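Local coordinates for protein ORF115 (WSSV285) (Wsv230) (Shrimp white spot syndrome virus, PDB 2ZUG) that probably mimics DNA and binds histones as a dimer, thereby disrupting nucleosome assembly in cells of the infected shrimp, at residues L11-D16 and D40-V45. Sequence-based numbering, arbitrary orientation.
Sequences LLVGDD and DRVYMV
L11 reaches across to M44, a selenomethionine, with one methyl branch: CD2 of L11 lies 3.6 Å from CG of M44, and the two side chains run side by side. The same methyl meets V42 at CG1, 4.2 Å away. This placement follows from the L11 torsions, which set CG anti to the carbonyl carbon (chi1 -47°) and turn CD2 over the neighbouring strand. V13 extends this face, its CG1 touching CG2 of V42. The second subunit packs on part of this face, with its P79 on L11, its V78 on V42 and its M44 on M44, which places these residues at the dimer interface.

The opposite face carries L12, Y43 and V45. CG of L12 sits 3.9 Å from CG2 of V45, whereas L12 and Y43 meet through their CB atoms; the Y43 side chain, whose ring runs away from strand 10-13, also touches V33 and K35 of strand 30-35. Helix 20-25 adds Y20 and M24 to this side.

Between the faces, strands 10-13 and 42-47 pair antiparallel, their local axes at 158°, as the inner strands of a four-stranded antiparallel sheet flanked by 30-35 and 72-74. L12 and Y43 form a hydrogen-bonded pair, L12 N to Y43 O at 2.8 Å and Y43 N to L12 O at 3.1 Å; the second bond is more bent, 141° at the hydrogen. G14 N continues the pattern to R41 O (2.9 Å), beyond strand 10-13.

At the exposed end, D15 and R41 run alongside each other with carboxylate and guanidinium nearly coplanar, yet D15 OD1 stays 4.5 Å from R41 NH1, too far for a salt bridge; R41 instead pairs with D39. Cohesion between the two segments therefore comes from the backbone bonds and the apolar contacts on both faces, while the D15–R41 attraction is probably a modest, solvent-screened addition.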
ATOM      1  N   LEU A  11      -8.593  -1.726  -1.849  1.00 65.22           N
ATOM      2  CA  LEU A  11      -8.256  -1.294  -3.191  1.00 66.38           C
ATOM      3  C   LEU A  11      -9.452  -0.873  -4.024  1.00 66.52           C
ATOM      4  O   LEU A  11     -10.577  -1.295  -3.785  1.00 66.26           O
ATOM      5  CB  LEU A  11      -7.535  -2.416  -3.943  1.00 67.41           C
ATOM      6  CG  LEU A  11      -6.393  -3.174  -3.270  1.00 67.89           C
ATOM      7  CD1 LEU A  11      -6.070  -4.380  -4.125  1.00 66.48           C
ATOM      8  CD2 LEU A  11      -5.183  -2.261  -3.072  1.00 67.38           C
ATOM      9  N   LEU A  12      -9.165  -0.039  -5.015  1.00 66.46           N
ATOM     10  CA  LEU A  12     -10.147   0.448  -5.963  1.00 67.12           C
ATOM     11  C   LEU A  12      -9.701  -0.105  -7.308  1.00 68.93           C
ATOM     12  O   LEU A  12      -8.608   0.196  -7.777  1.00 69.89           O
ATOM     13  CB  LEU A  12     -10.131   1.973  -6.068  1.00 65.48           C
ATOM     14  CG  LEU A  12     -10.690   2.818  -4.935  1.00 63.41           C
ATOM     15  CD1 LEU A  12     -10.672   4.240  -5.375  1.00 61.54           C
ATOM     16  CD2 LEU A  12     -12.078   2.394  -4.582  1.00 61.84           C
ATOM     17  N   VAL A  13     -10.545  -0.899  -7.944  1.00 70.24           N
ATOM     18  CA  VAL A  13     -10.178  -1.459  -9.224  1.00 70.34           C
ATOM     19  C   VAL A  13     -11.183  -1.011 -10.240  1.00 70.18           C
ATOM     20  O   VAL A  13     -12.366  -1.262 -10.065  1.00 69.90           O
ATOM     21  CB  VAL A  13     -10.198  -2.982  -9.174  1.00 71.34           C
ATOM     22  CG1 VAL A  13      -9.310  -3.516 -10.273  1.00 72.18           C
ATOM     23  CG2 VAL A  13      -9.756  -3.481  -7.782  1.00 71.07           C
ATOM     24  N   GLY A  14     -10.723  -0.359 -11.299  1.00 70.62           N
ATOM     25  CA  GLY A  14     -11.663   0.088 -12.303  1.00 72.41           C
ATOM     26  C   GLY A  14     -10.990   0.397 -13.612  1.00 74.17           C
ATOM     27  O   GLY A  14      -9.774   0.565 -13.648  1.00 74.14           O
ATOM     28  N   ASP A  15     -11.780   0.481 -14.684  1.00 76.33           N
ATOM     29  CA  ASP A  15     -11.250   0.759 -16.017  1.00 78.40           C
ATOM     30  C   ASP A  15     -11.078   2.240 -16.254  1.00 78.68           C
ATOM     31  O   ASP A  15     -10.456   2.660 -17.232  1.00 79.01           O
ATOM     32  CB  ASP A  15     -12.155   0.160 -17.098  1.00 80.31           C
ATOM     33  CG  ASP A  15     -12.268  -1.363 -16.984  1.00 82.62           C
ATOM     34  OD1 ASP A  15     -11.310  -1.997 -16.445  1.00 83.56           O
ATOM     35  OD2 ASP A  15     -13.307  -1.920 -17.441  1.00 82.90           O
ATOM     36  N   ASP A  16     -11.654   3.043 -15.370  1.00 78.39           N
ATOM     37  CA  ASP A  16     -11.489   4.467 -15.504  1.00 77.89           C
ATOM     38  C   ASP A  16     -11.119   4.980 -14.146  1.00 77.55           C
ATOM     39  O   ASP A  16     -11.990   5.162 -13.298  1.00 78.73           O
ATOM     40  CB  ASP A  16     -12.757   5.143 -15.947  1.00 78.03           C
ATOM     41  CG  ASP A  16     -12.545   6.608 -16.169  1.00 79.08           C
ATOM     42  OD1 ASP A  16     -11.441   7.092 -15.773  1.00 76.67           O
ATOM     43  OD2 ASP A  16     -13.470   7.260 -16.729  1.00 80.23           O
ATOM     44  N   ASP A  40      -2.422  -0.533 -13.727  1.00 74.05           N
ATOM     45  CA  ASP A  40      -3.092   0.764 -13.849  1.00 75.64           C
ATOM     46  C   ASP A  40      -4.542   0.844 -13.361  1.00 75.45           C
ATOM     47  O   ASP A  40      -5.040   1.915 -12.993  1.00 74.71           O
ATOM     48  CB  ASP A  40      -3.019   1.234 -15.299  1.00 76.77           C
ATOM     49  CG  ASP A  40      -1.723   1.972 -15.582  1.00 80.34           C
ATOM     50  OD1 ASP A  40      -0.905   2.021 -14.624  1.00 81.36           O
ATOM     51  OD2 ASP A  40      -1.514   2.498 -16.724  1.00 82.14           O
ATOM     52  N   ARG A  41      -5.218  -0.291 -13.354  1.00 75.03           N
ATOM     53  CA  ARG A  41      -6.590  -0.319 -12.915  1.00 74.71           C
ATOM     54  C   ARG A  41      -6.696  -0.432 -11.412  1.00 72.86           C
ATOM     55  O   ARG A  41      -7.818  -0.560 -10.880  1.00 72.62           O
ATOM     56  CB  ARG A  41      -7.313  -1.478 -13.588  1.00 77.56           C
ATOM     57  CG  ARG A  41      -7.321  -1.360 -15.114  1.00 80.83           C
ATOM     58  CD  ARG A  41      -7.844  -2.631 -15.724  1.00 84.03           C
ATOM     59  NE  ARG A  41      -6.993  -3.753 -15.327  1.00 86.86           N
ATOM     60  CZ  ARG A  41      -7.272  -5.035 -15.555  1.00 88.23           C
ATOM     61  NH1 ARG A  41      -8.394  -5.386 -16.186  1.00 89.34           N
ATOM     62  NH2 ARG A  41      -6.422  -5.969 -15.152  1.00 88.77           N
ATOM     63  N   VAL A  42      -5.541  -0.377 -10.731  1.00 70.05           N
ATOM     64  CA  VAL A  42      -5.512  -0.475  -9.267  1.00 67.52           C
ATOM     65  C   VAL A  42      -4.985   0.727  -8.482  1.00 66.09           C
ATOM     66  O   VAL A  42      -4.028   1.383  -8.869  1.00 65.94           O
ATOM     67  CB  VAL A  42      -4.723  -1.715  -8.787  1.00 66.31           C
ATOM     68  CG1 VAL A  42      -4.735  -1.809  -7.253  1.00 64.48           C
ATOM     69  CG2 VAL A  42      -5.345  -2.957  -9.353  1.00 66.13           C
ATOM     70  N   TYR A  43      -5.659   0.999  -7.370  1.00 64.61           N
ATOM     71  CA  TYR A  43      -5.304   2.048  -6.435  1.00 62.33           C
ATOM     72  C   TYR A  43      -5.483   1.516  -5.028  1.00 63.68           C
ATOM     73  O   TYR A  43      -6.501   0.888  -4.684  1.00 61.73           O
ATOM     74  CB  TYR A  43      -6.185   3.257  -6.589  1.00 59.25           C
ATOM     75  CG  TYR A  43      -5.660   4.255  -7.543  1.00 56.82           C
ATOM     76  CD1 TYR A  43      -5.701   4.029  -8.914  1.00 57.26           C
ATOM     77  CD2 TYR A  43      -5.155   5.457  -7.085  1.00 55.85           C
ATOM     78  CE1 TYR A  43      -5.251   4.999  -9.817  1.00 56.63           C
ATOM     79  CE2 TYR A  43      -4.700   6.430  -7.966  1.00 55.99           C
ATOM     80  CZ  TYR A  43      -4.755   6.194  -9.324  1.00 56.77           C
ATOM     81  OH  TYR A  43      -4.319   7.173 -10.173  1.00 59.02           O
HETATM   82  N   MSE A  44      -4.469   1.758  -4.213  1.00 66.49           N
HETATM   83  CA  MSE A  44      -4.523   1.339  -2.842  1.00 68.69           C
HETATM   84  C   MSE A  44      -5.044   2.549  -2.091  1.00 67.96           C
HETATM   85  O   MSE A  44      -4.642   3.708  -2.361  1.00 67.52           O
HETATM   86  CB  MSE A  44      -3.141   1.005  -2.341  1.00 75.14           C
HETATM   87  CG  MSE A  44      -2.371   0.026  -3.220  1.00 84.74           C
HETATM   88 SE   MSE A  44      -0.400   0.278  -3.086  1.00 97.87          SE
HETATM   89  CE  MSE A  44      -0.128  -0.244  -1.164  1.00 91.02           C
ATOM     90  N   VAL A  45      -5.958   2.275  -1.169  1.00 65.42           N
ATOM     91  CA  VAL A  45      -6.537   3.298  -0.330  1.00 63.42           C
ATOM     92  C   VAL A  45      -6.163   2.924   1.091  1.00 63.15           C
ATOM     93  O   VAL A  45      -6.599   1.892   1.616  1.00 62.03           O
ATOM     94  CB  VAL A  45      -8.073   3.327  -0.474  1.00 62.67           C
ATOM     95  CG1 VAL A  45      -8.678   4.370   0.465  1.00 59.97           C
ATOM     96  CG2 VAL A  45      -8.431   3.610  -1.908  1.00 60.59           C
TER